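Side-chain contacts in ribonuclease J (Methanolobus psychrophilus R15, PDB 5HAB), which probably degrades RNA as an archaeal exoribonuclease of the metallo-beta-lactamase/beta-CASP family, captured here with bound RNA: residues Ser175-Val180 and Leu305-Leu310; Lys328-Ala333 and Tyr338-Thr343; Ser439-Met444 and Asp454-Leu459. The protein carries 1 engineered substitution. All blocks are in the same frame, centred on the assembly; numbering follows the deposited sequence.

Interaction 1: Ser175-Val180 and Leu305-Leu310; sequences SIIDTV and LGYIDL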
loop_
_atom_site.group_PDB
_atom_site.type_symbol
_atom_site.label_atom_id
_atom_site.label_comp_id
_atom_site.label_asym_id
_atom_site.label_seq_id
_atom_site.Cartn_x
_atom_site.Cartn_y
_atom_site.Cartn_z
ATOM N N SER B 175 -18.983 -0.754 -19.529
ATOM C CA SER B 175 -19.292 0.584 -19.033
ATOM C C SER B 175 -19.755 1.541 -20.135
ATOM O O SER B 175 -19.875 2.748 -19.916
ATOM C CB SER B 175 -18.070 1.163 -18.324
ATOM O OG SER B 175 -16.916 1.017 -19.128
ATOM N N ILE B 176 -20.003 0.999 -21.321
ATOM C CA ILE B 176 -20.617 1.760 -22.399
ATOM C C ILE B 176 -21.594 0.824 -23.091
ATOM O O ILE B 176 -21.386 -0.392 -23.134
ATOM C CB ILE B 176 -19.572 2.352 -23.377
ATOM C CG1 ILE B 176 -20.252 3.286 -24.385
ATOM C CG2 ILE B 176 -18.807 1.250 -24.097
ATOM C CD1 ILE B 176 -19.302 3.960 -25.367
ATOM N N ILE B 177 -22.681 1.393 -23.598
ATOM C CA ILE B 177 -23.747 0.609 -24.201
ATOM C C ILE B 177 -23.300 0.055 -25.549
ATOM O O ILE B 177 -22.398 0.608 -26.190
ATOM C CB ILE B 177 -25.024 1.450 -24.345
ATOM C CG1 ILE B 177 -24.713 2.767 -25.058
ATOM C CG2 ILE B 177 -25.634 1.725 -22.981
ATOM C CD1 ILE B 177 -25.938 3.598 -25.371
ATOM N N ASP B 178 -23.944 -1.036 -25.959
ATOM C CA ASP B 178 -23.739 -1.663 -27.265
ATOM C C ASP B 178 -22.300 -2.155 -27.458
ATOM O O ASP B 178 -21.621 -1.775 -28.415
ATOM C CB ASP B 178 -24.125 -0.696 -28.390
ATOM C CG ASP B 178 -24.981 -1.356 -29.463
ATOM O OD1 ASP B 178 -25.224 -2.579 -29.374
ATOM O OD2 ASP B 178 -25.418 -0.648 -30.395
ATOM N N THR B 179 -21.845 -3.004 -26.540
ATOM C CA THR B 179 -20.524 -3.623 -26.636
ATOM C C THR B 179 -20.657 -5.084 -27.078
ATOM O O THR B 179 -21.590 -5.785 -26.664
ATOM C CB THR B 179 -19.764 -3.543 -25.292
ATOM O OG1 THR B 179 -19.591 -2.169 -24.921
ATOM C CG2 THR B 179 -18.395 -4.192 -25.405
ATOM N N VAL B 180 -19.739 -5.538 -27.930
ATOM C CA VAL B 180 -19.820 -6.898 -28.464
ATOM C C VAL B 180 -18.508 -7.690 -28.343
ATOM O O VAL B 180 -17.413 -7.126 -28.409
ATOM C CB VAL B 180 -20.277 -6.867 -29.942
ATOM C CG1 VAL B 180 -21.681 -6.292 -30.056
ATOM C CG2 VAL B 180 -19.298 -6.064 -30.800
ATOM N N LEU B 305 -30.761 7.789 -31.095
ATOM C CA LEU B 305 -30.828 6.438 -31.650
ATOM C C LEU B 305 -31.726 5.541 -30.811
ATOM O O LEU B 305 -31.867 4.351 -31.093
ATOM C CB LEU B 305 -29.433 5.815 -31.777
ATOM C CG LEU B 305 -28.492 6.272 -32.901
ATOM C CD1 LEU B 305 -28.171 7.753 -32.853
ATOM C CD2 LEU B 305 -27.210 5.456 -32.864
ATOM N N GLY B 306 -32.339 6.121 -29.784
ATOM C CA GLY B 306 -33.329 5.408 -28.999
ATOM C C GLY B 306 -32.797 4.421 -27.977
ATOM O O GLY B 306 -33.474 3.451 -27.644
ATOM N N TYR B 307 -31.588 4.655 -27.477
ATOM C CA TYR B 307 -31.030 3.778 -26.449
ATOM C C TYR B 307 -31.495 4.186 -25.049
ATOM O O TYR B 307 -31.676 3.337 -24.179
ATOM C CB TYR B 307 -29.501 3.761 -26.529
ATOM C CG TYR B 307 -28.980 2.927 -27.679
ATOM C CD1 TYR B 307 -28.905 1.545 -27.576
ATOM C CD2 TYR B 307 -28.565 3.519 -28.865
ATOM C CE1 TYR B 307 -28.433 0.772 -28.622
ATOM C CE2 TYR B 307 -28.089 2.753 -29.919
ATOM C CZ TYR B 307 -28.026 1.380 -29.790
ATOM O OH TYR B 307 -27.558 0.610 -30.830
ATOM N N ILE B 308 -31.688 5.483 -24.833
ATOM C CA ILE B 308 -32.220 5.970 -23.564
ATOM C C ILE B 308 -33.403 6.897 -23.772
ATOM O O ILE B 308 -33.465 7.635 -24.757
ATOM C CB ILE B 308 -31.161 6.694 -22.732
ATOM C CG1 ILE B 308 -30.359 7.654 -23.611
ATOM C CG2 ILE B 308 -30.296 5.693 -21.997
ATOM C CD1 ILE B 308 -29.863 8.866 -22.875
ATOM N N ASP B 309 -34.335 6.858 -22.827
ATOM C CA ASP B 309 -35.453 7.786 -22.822
ATOM C C ASP B 309 -35.150 8.919 -21.845
ATOM O O ASP B 309 -34.630 8.684 -20.754
ATOM C CB ASP B 309 -36.747 7.068 -22.433
ATOM C CG ASP B 309 -37.987 7.855 -22.809
ATOM O OD1 ASP B 309 -37.894 8.733 -23.693
ATOM O OD2 ASP B 309 -39.056 7.595 -22.216
ATOM N N LEU B 310 -35.465 10.146 -22.243
ATOM C CA LEU B 310 -35.243 11.304 -21.386
ATOM C C LEU B 310 -36.552 12.025 -21.075
ATOM O O LEU B 310 -37.387 12.215 -21.959
ATOM C CB LEU B 310 -34.256 12.273 -22.037
ATOM C CG LEU B 310 -32.820 11.775 -22.213
ATOM C CD1 LEU B 310 -31.975 12.837 -22.901
ATOM C CD2 LEU B 310 -32.211 11.376 -20.875
#
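The hydroxyl of Tyr307 meets the carboxylate of Asp178, with OH 2.5 Å from OD2. The hydroxyl is the donor. The distance is short, but the bond is a weak one. The two side chains cross at about a right angle, and the carboxylate plane is turned 56° from the ring plane. OD2 lies obliquely to the ring, and it also stands 3.4 Å from Tyr307 CZ.

The second touch is apolar. Ile177 CD1 rests at the root of the tyrosine, 3.8 Å from Tyr307 CB and 3.9 Å from CG. It too approaches obliquely. Ile177 CG1 sits between its own backbone N and carbonyl carbon (chi1 52°), and the extended second torsion then carries CD1 out to Tyr307. Two consecutive residues thus touch the tyrosine, Ile177 at its root and Asp178 at its hydroxyl.

The contact bridges two parts of the family fold. Ile177 and Asp178 lie in the loop before strand 179-186 of the metallo-beta-lactamase part. Tyr307 lies in the beta-CASP part, just after helix 293-304. Gly306 ends that helix in a Schellman motif with positive phi. The nearest atom of the contact is about 5 Å from the bound RNA.

Asp178 also has positive phi, so the loop turns sharply there. Thr179 OG1 spans the turn and donates to Ile176 O at 3.1 Å, coming from above the carbonyl plane. Asp178 O takes a bond from Thr127 OG1. Pro128, at the start of helix 128-138, touches both Asp178 and Tyr307, while Ile177 also packs on Ala302 of helix 293-304.

Interaction 2: Lys328-Ala333 and Tyr338-Thr343; sequences KKIMEA and YLPVMT. With nucleotides of chain D.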
loop_
_atom_site.group_PDB
_atom_site.type_symbol
_atom_site.label_atom_id
_atom_site.label_comp_id
_atom_site.label_asym_id
_atom_site.label_seq_id
_atom_site.Cartn_x
_atom_site.Cartn_y
_atom_site.Cartn_z
ATOM N N LYS B 328 -25.877 29.965 -13.751
ATOM C CA LYS B 328 -26.340 31.227 -13.188
ATOM C C LYS B 328 -27.834 31.136 -12.887
ATOM O O LYS B 328 -28.306 31.666 -11.881
ATOM C CB LYS B 328 -26.053 32.394 -14.140
ATOM C CG LYS B 328 -26.797 33.682 -13.792
ATOM C CD LYS B 328 -26.174 34.895 -14.471
ATOM C CE LYS B 328 -24.841 35.259 -13.836
ATOM N NZ LYS B 328 -24.097 36.272 -14.633
ATOM N N LYS B 329 -28.568 30.432 -13.745
ATOM C CA LYS B 329 -29.996 30.223 -13.534
ATOM C C LYS B 329 -30.219 29.366 -12.291
ATOM O O LYS B 329 -31.060 29.684 -11.450
ATOM C CB LYS B 329 -30.635 29.567 -14.761
ATOM C CG LYS B 329 -31.926 28.816 -14.479
ATOM C CD LYS B 329 -32.372 28.000 -15.687
ATOM C CE LYS B 329 -33.667 27.256 -15.397
ATOM N NZ LYS B 329 -33.714 25.897 -16.008
ATOM N N ILE B 330 -29.453 28.284 -12.183
ATOM C CA ILE B 330 -29.571 27.359 -11.063
ATOM C C ILE B 330 -29.227 28.065 -9.758
ATOM O O ILE B 330 -29.950 27.955 -8.765
ATOM C CB ILE B 330 -28.675 26.126 -11.274
ATOM C CG1 ILE B 330 -29.192 25.288 -12.444
ATOM C CG2 ILE B 330 -28.581 25.297 -9.996
ATOM C CD1 ILE B 330 -28.268 24.168 -12.846
ATOM N N MET B 331 -28.118 28.795 -9.779
ATOM C CA MET B 331 -27.618 29.497 -8.606
ATOM C C MET B 331 -28.641 30.495 -8.073
ATOM O O MET B 331 -28.762 30.683 -6.864
ATOM C CB MET B 331 -26.305 30.210 -8.944
ATOM C CG MET B 331 -25.602 30.849 -7.764
ATOM S SD MET B 331 -25.385 29.704 -6.391
ATOM C CE MET B 331 -24.526 28.364 -7.191
ATOM N N GLU B 332 -29.377 31.125 -8.982
ATOM C CA GLU B 332 -30.337 32.158 -8.608
ATOM C C GLU B 332 -31.772 31.634 -8.578
ATOM O O GLU B 332 -32.721 32.411 -8.660
ATOM C CB GLU B 332 -30.243 33.340 -9.578
ATOM C CG GLU B 332 -28.866 33.984 -9.646
ATOM C CD GLU B 332 -28.770 35.037 -10.735
ATOM O OE1 GLU B 332 -29.685 35.100 -11.584
ATOM O OE2 GLU B 332 -27.778 35.798 -10.743
ATOM N N ALA B 333 -31.932 30.321 -8.453
ATOM C CA ALA B 333 -33.262 29.733 -8.334
ATOM C C ALA B 333 -33.308 28.727 -7.193
ATOM O O ALA B 333 -34.384 28.307 -6.762
ATOM C CB ALA B 333 -33.670 29.072 -9.639
ATOM N N TYR B 338 -32.217 21.566 -8.537
ATOM C CA TYR B 338 -31.542 21.022 -9.710
ATOM C C TYR B 338 -30.581 19.884 -9.385
ATOM O O TYR B 338 -30.036 19.800 -8.283
ATOM C CB TYR B 338 -30.785 22.133 -10.440
ATOM C CG TYR B 338 -31.697 23.176 -11.030
ATOM C CD1 TYR B 338 -32.327 22.964 -12.248
ATOM C CD2 TYR B 338 -31.946 24.366 -10.360
ATOM C CE1 TYR B 338 -33.171 23.912 -12.788
ATOM C CE2 TYR B 338 -32.786 25.321 -10.892
ATOM C CZ TYR B 338 -33.396 25.090 -12.106
ATOM O OH TYR B 338 -34.235 26.039 -12.635
ATOM N N LEU B 339 -30.396 18.999 -10.358
ATOM C CA LEU B 339 -29.337 18.006 -10.290
ATOM C C LEU B 339 -28.428 18.127 -11.503
ATOM O O LEU B 339 -28.644 17.453 -12.510
ATOM C CB LEU B 339 -29.902 16.591 -10.216
ATOM C CG LEU B 339 -28.776 15.589 -9.945
ATOM C CD1 LEU B 339 -28.151 15.866 -8.581
ATOM C CD2 LEU B 339 -29.236 14.144 -10.081
ATOM N N PRO B 340 -27.420 19.005 -11.421
ATOM C CA PRO B 340 -26.424 19.103 -12.493
ATOM C C PRO B 340 -25.656 17.795 -12.673
ATOM O O PRO B 340 -24.984 17.330 -11.742
ATOM C CB PRO B 340 -25.491 20.222 -12.013
ATOM C CG PRO B 340 -26.290 20.998 -11.024
ATOM C CD PRO B 340 -27.189 19.998 -10.358
ATOM N N VAL B 341 -25.767 17.211 -13.862
ATOM C CA VAL B 341 -25.011 16.020 -14.221
ATOM C C VAL B 341 -23.925 16.436 -15.200
ATOM O O VAL B 341 -24.204 16.692 -16.369
ATOM C CB VAL B 341 -25.914 14.944 -14.834
ATOM C CG1 VAL B 341 -25.143 13.650 -15.038
ATOM C CG2 VAL B 341 -27.140 14.726 -13.974
ATOM N N MET B 342 -22.685 16.491 -14.729
ATOM C CA MET B 342 -21.643 17.173 -15.482
ATOM C C MET B 342 -20.376 16.333 -15.622
ATOM O O MET B 342 -20.203 15.325 -14.940
ATOM C CB MET B 342 -21.323 18.507 -14.813
ATOM C CG MET B 342 -20.567 18.377 -13.508
ATOM S SD MET B 342 -20.176 19.994 -12.826
ATOM C CE MET B 342 -21.814 20.725 -12.812
ATOM N N THR B 343 -19.507 16.741 -16.541
ATOM C CA THR B 343 -18.254 16.037 -16.786
ATOM C C THR B 343 -17.150 16.569 -15.882
ATOM O O THR B 343 -17.276 17.654 -15.314
ATOM C CB THR B 343 -17.826 16.146 -18.255
ATOM O OG1 THR B 343 -17.635 17.522 -18.600
ATOM C CG2 THR B 343 -18.900 15.553 -19.148
ATOM P P A D 4 -15.331 12.981 -21.106
ATOM O OP1 A D 4 -16.340 13.094 -20.019
ATOM O OP2 A D 4 -15.768 12.601 -22.474
ATOM O "O5'" A D 4 -14.528 14.354 -21.206
ATOM C "C5'" A D 4 -14.868 15.457 -20.381
ATOM C "C4'" A D 4 -13.815 16.536 -20.420
ATOM O "O4'" A D 4 -12.546 15.992 -20.862
ATOM C "C3'" A D 4 -14.073 17.689 -21.377
ATOM O "O3'" A D 4 -15.001 18.626 -20.851
ATOM C "C2'" A D 4 -12.672 18.257 -21.594
ATOM O "O2'" A D 4 -12.291 19.099 -20.515
ATOM C "C1'" A D 4 -11.813 16.987 -21.547
ATOM N N9 A D 4 -11.449 16.483 -22.889
ATOM C C8 A D 4 -12.056 15.491 -23.622
ATOM N N7 A D 4 -11.488 15.266 -24.784
ATOM C C5 A D 4 -10.434 16.168 -24.822
ATOM C C6 A D 4 -9.444 16.435 -25.789
ATOM N N6 A D 4 -9.352 15.792 -26.956
ATOM N N1 A D 4 -8.538 17.401 -25.514
ATOM C C2 A D 4 -8.628 18.050 -24.346
ATOM N N3 A D 4 -9.508 17.889 -23.360
ATOM C C4 A D 4 -10.397 16.923 -23.662
ATOM P P A D 5 -16.367 18.966 -21.633
ATOM O OP1 A D 5 -17.275 19.649 -20.678
ATOM O OP2 A D 5 -16.836 17.744 -22.337
ATOM O "O5'" A D 5 -15.928 20.040 -22.723
ATOM C "C5'" A D 5 -15.852 21.425 -22.395
ATOM C "C4'" A D 5 -14.557 22.030 -22.873
ATOM O "O4'" A D 5 -13.740 20.977 -23.450
ATOM C "C3'" A D 5 -14.700 23.094 -23.953
ATOM O "O3'" A D 5 -13.631 24.034 -23.841
ATOM C "C2'" A D 5 -14.543 22.285 -25.236
ATOM O "O2'" A D 5 -14.120 23.033 -26.356
ATOM C "C1'" A D 5 -13.506 21.239 -24.821
ATOM N N9 A D 5 -13.638 19.968 -25.539
ATOM C C8 A D 5 -14.726 19.128 -25.531
ATOM N N7 A D 5 -14.576 18.057 -26.271
ATOM C C5 A D 5 -13.304 18.201 -26.805
ATOM C C6 A D 5 -12.552 17.395 -27.677
ATOM N N6 A D 5 -12.995 16.239 -28.179
ATOM N N1 A D 5 -11.316 17.823 -28.019
ATOM C C2 A D 5 -10.876 18.984 -27.515
ATOM N N3 A D 5 -11.488 19.829 -26.686
ATOM C C4 A D 5 -12.715 19.378 -26.370
#
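In the alpha/beta core of the beta-CASP domain, helix 320-331 packs on strand 338-342 through Ile330 and Tyr338. Strand 315-317, this helix and strand 338-342 form a beta-alpha-beta crossover. Its two parallel strands have strand 287-291 between them.

Ile330 covers one face of the Tyr338 ring. Its CG1 makes a CH-pi contact 3.7 Å from the ring centroid and 17° off the normal, displaced toward the rim. CG2 reaches Tyr338 CD2 at 3.5 Å. Both branches lie on the same face, over the CG-CD2 side of the ring; CG1 is anti to the carbonyl carbon (chi1 -67°) and CG2 anti to the backbone N, which brings both over it. CD1 extends along the strand to Pro340 CG, at 4.2 Å.

Ala333 comes to the ring from its edge, with CB 4.1 Å from Tyr338 CE2. Lys329 crosses the outer end of the tyrosine at about a right angle. Its CE stands 3.1 Å from Tyr338 OH, a tight approach. Its NZ is also near, at 3.4 Å from OH, but the angle is too poor for a hydrogen bond. The ammonium group instead makes a salt bridge to Glu315, on strand 315-317.

At the far end of segment 338-343, just past the strand, Thr343 meets the RNA. Its OG1 makes a weak hydrogen bond of 3.0 Å to OP1 of nucleotide A5 of chain D. This is the C-terminal end of a parallel strand, a usual place for ligands in alpha/beta folds.

Strand 338-342 runs between strands 287-291 and 262-266. Ile330 also packs on Val289, so helix 320-331 reaches strand 287-291 too; Tyr338 touches Ile287 of the same strand. On strand 338-342, Met342 packs against helix 352-357.

Interaction 3: Ser439-Met444 and Asp454-Leu459; sequences SEYIQM and DTLHLL. With SO4 (sulfate ion), chain M.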
loop_
_atom_site.group_PDB
_atom_site.type_symbol
_atom_site.label_atom_id
_atom_site.label_comp_id
_atom_site.label_asym_id
_atom_site.label_seq_id
_atom_site.Cartn_x
_atom_site.Cartn_y
_atom_site.Cartn_z
ATOM N N SER B 439 0.207 -11.790 -16.395
ATOM C CA SER B 439 0.692 -12.799 -15.447
ATOM C C SER B 439 -0.440 -13.325 -14.572
ATOM O O SER B 439 -0.552 -14.547 -14.331
ATOM C CB SER B 439 1.801 -12.226 -14.562
ATOM O OG SER B 439 2.897 -11.797 -15.348
ATOM N N GLU B 440 -1.289 -12.403 -14.113
ATOM C CA GLU B 440 -2.467 -12.815 -13.340
ATOM C C GLU B 440 -3.314 -13.772 -14.179
ATOM O O GLU B 440 -3.677 -14.894 -13.739
ATOM C CB GLU B 440 -3.326 -11.610 -12.941
ATOM C CG GLU B 440 -2.570 -10.413 -12.378
ATOM C CD GLU B 440 -2.216 -10.562 -10.918
ATOM O OE1 GLU B 440 -2.672 -11.539 -10.285
ATOM O OE2 GLU B 440 -1.489 -9.686 -10.403
ATOM N N TYR B 441 -3.606 -13.331 -15.407
ATOM C CA TYR B 441 -4.465 -14.119 -16.281
ATOM C C TYR B 441 -3.868 -15.502 -16.502
ATOM O O TYR B 441 -4.583 -16.501 -16.480
ATOM C CB TYR B 441 -4.697 -13.442 -17.645
ATOM C CG TYR B 441 -5.709 -14.224 -18.447
ATOM C CD1 TYR B 441 -5.322 -15.308 -19.233
ATOM C CD2 TYR B 441 -7.060 -13.925 -18.363
ATOM C CE1 TYR B 441 -6.255 -16.055 -19.931
ATOM C CE2 TYR B 441 -7.998 -14.653 -19.073
ATOM C CZ TYR B 441 -7.589 -15.721 -19.849
ATOM O OH TYR B 441 -8.520 -16.458 -20.539
ATOM N N ILE B 442 -2.556 -15.541 -16.709
ATOM C CA ILE B 442 -1.829 -16.769 -17.001
ATOM C C ILE B 442 -1.999 -17.762 -15.866
ATOM O O ILE B 442 -2.227 -18.948 -16.108
ATOM C CB ILE B 442 -0.333 -16.472 -17.252
ATOM C CG1 ILE B 442 -0.122 -15.885 -18.649
ATOM C CG2 ILE B 442 0.522 -17.726 -17.037
ATOM C CD1 ILE B 442 1.243 -15.275 -18.848
ATOM N N GLN B 443 -1.899 -17.283 -14.626
ATOM C CA GLN B 443 -2.063 -18.200 -13.492
ATOM C C GLN B 443 -3.490 -18.763 -13.437
ATOM O O GLN B 443 -3.695 -19.987 -13.257
ATOM C CB GLN B 443 -1.691 -17.507 -12.180
ATOM C CG GLN B 443 -0.191 -17.223 -12.099
ATOM C CD GLN B 443 0.230 -16.539 -10.817
ATOM O OE1 GLN B 443 -0.295 -15.485 -10.453
ATOM N NE2 GLN B 443 1.194 -17.139 -10.124
ATOM N N MET B 444 -4.472 -17.884 -13.622
ATOM C CA MET B 444 -5.854 -18.363 -13.717
ATOM C C MET B 444 -6.043 -19.427 -14.821
ATOM O O MET B 444 -6.648 -20.473 -14.590
ATOM C CB MET B 444 -6.806 -17.186 -13.951
ATOM C CG MET B 444 -8.286 -17.549 -13.951
ATOM S SD MET B 444 -8.893 -18.224 -15.519
ATOM C CE MET B 444 -8.483 -16.894 -16.645
ATOM N N ASP B 454 2.188 -23.176 -25.045
ATOM C CA ASP B 454 1.597 -24.318 -25.721
ATOM C C ASP B 454 0.187 -23.984 -26.204
ATOM O O ASP B 454 -0.047 -23.860 -27.407
ATOM C CB ASP B 454 1.582 -25.531 -24.787
ATOM C CG ASP B 454 0.843 -26.721 -25.377
ATOM O OD1 ASP B 454 0.912 -26.917 -26.611
ATOM O OD2 ASP B 454 0.206 -27.471 -24.604
ATOM N N THR B 455 -0.739 -23.824 -25.261
ATOM C CA THR B 455 -2.111 -23.429 -25.565
ATOM C C THR B 455 -2.438 -22.052 -24.986
ATOM O O THR B 455 -3.554 -21.555 -25.120
ATOM C CB THR B 455 -3.109 -24.432 -24.997
ATOM O OG1 THR B 455 -2.922 -24.510 -23.581
ATOM C CG2 THR B 455 -2.877 -25.816 -25.603
ATOM N N LEU B 456 -1.455 -21.448 -24.332
ATOM C CA LEU B 456 -1.628 -20.174 -23.647
ATOM C C LEU B 456 -0.447 -19.301 -24.030
ATOM O O LEU B 456 0.698 -19.727 -23.895
ATOM C CB LEU B 456 -1.698 -20.383 -22.127
ATOM C CG LEU B 456 -1.618 -19.156 -21.212
ATOM C CD1 LEU B 456 -2.867 -18.291 -21.315
ATOM C CD2 LEU B 456 -1.363 -19.572 -19.774
ATOM N N HIS B 457 -0.708 -18.095 -24.528
ATOM C CA HIS B 457 0.361 -17.328 -25.160
ATOM C C HIS B 457 0.487 -15.892 -24.676
ATOM O O HIS B 457 -0.473 -15.119 -24.678
ATOM C CB HIS B 457 0.180 -17.366 -26.676
ATOM C CG HIS B 457 -0.038 -18.747 -27.200
ATOM N ND1 HIS B 457 1.004 -19.581 -27.548
ATOM C CD2 HIS B 457 -1.171 -19.467 -27.371
ATOM C CE1 HIS B 457 0.519 -20.746 -27.938
ATOM N NE2 HIS B 457 -0.798 -20.703 -27.840
ATOM N N LEU B 458 1.705 -15.550 -24.275
ATOM C CA LEU B 458 2.035 -14.218 -23.806
ATOM C C LEU B 458 2.658 -13.407 -24.937
ATOM O O LEU B 458 3.797 -13.653 -25.331
ATOM C CB LEU B 458 2.992 -14.296 -22.611
ATOM C CG LEU B 458 3.516 -12.972 -22.057
ATOM C CD1 LEU B 458 2.363 -12.025 -21.732
ATOM C CD2 LEU B 458 4.392 -13.202 -20.839
ATOM N N LEU B 459 1.886 -12.477 -25.488
ATOM C CA LEU B 459 2.366 -11.609 -26.559
ATOM C C LEU B 459 2.766 -10.213 -26.071
ATOM O O LEU B 459 2.119 -9.638 -25.189
ATOM C CB LEU B 459 1.295 -11.479 -27.646
ATOM C CG LEU B 459 0.860 -12.754 -28.363
ATOM C CD1 LEU B 459 -0.030 -12.411 -29.545
ATOM C CD2 LEU B 459 2.085 -13.537 -28.820
HETATM S S SO4 M . 4.835 -19.408 -27.789
HETATM O O1 SO4 M . 3.466 -19.394 -27.288
HETATM O O2 SO4 M . 5.322 -20.784 -27.823
HETATM O O3 SO4 M . 5.684 -18.608 -26.908
HETATM O O4 SO4 M . 4.867 -18.846 -29.138
#
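Helix segment 439-444 lies beside the non-helical segment 454-459, and the backbones come nearest at Ile442 and Leu456, with CA atoms 7.5 Å apart. The contact between them is apolar. Leu456 CD2 lies against the branch point of Ile442, 3.8 Å from CG2 and 4.0 Å from CG1. The two side chains cross obliquely. Leu456 is extended toward the helix, its CG anti to the backbone N (chi1 169°). Its other methyl, CD1, meets the edge of the Tyr441 ring at CE1, 4.3 Å away. One face of that ring is covered by Met444 CE. Ile442 CD1 reaches on to Leu458 CD2, also at 4.3 Å.

Segment 454-459 borders the six-stranded sheet of the metallo-beta-lactamase part. Thr455 and His457 make backbone hydrogen bonds with Val428 of the outermost strand 427-431, while Leu456 and Leu458 face the helix. This region also adjoins a second subunit: Ile442 packs on Ile435 of that subunit, and Leu458 on its Leu458.

His457 turns away from the helix. Its ND1 points at O1 of a sulfate, probably from the crystallisation liquor, at a doubtfully short 2.5 Å. Its NE2 is hydrogen-bonded to His427 ND1.

In the fold
From the N terminus, interaction 1 opens first. It closes a long loop of 124 intervening residues and ties the metallo-beta-lactamase part to the beta-CASP part. Interaction 2 follows within the beta-CASP part and closes a short helix-to-strand turn. Interaction 3 comes last, toward the C terminus. It folds the segment after helix 435-447 back onto that helix, beside strand 427-431 and a second subunit. The three are in series along the chain; none nests or crosses. Interaction 3 lies across the chain's centre from both others, its own centre about 49 Å from that of interaction 2. Interaction 1 is about 25 Å from interaction 2 and about 33 Å from interaction 3, centre to centre.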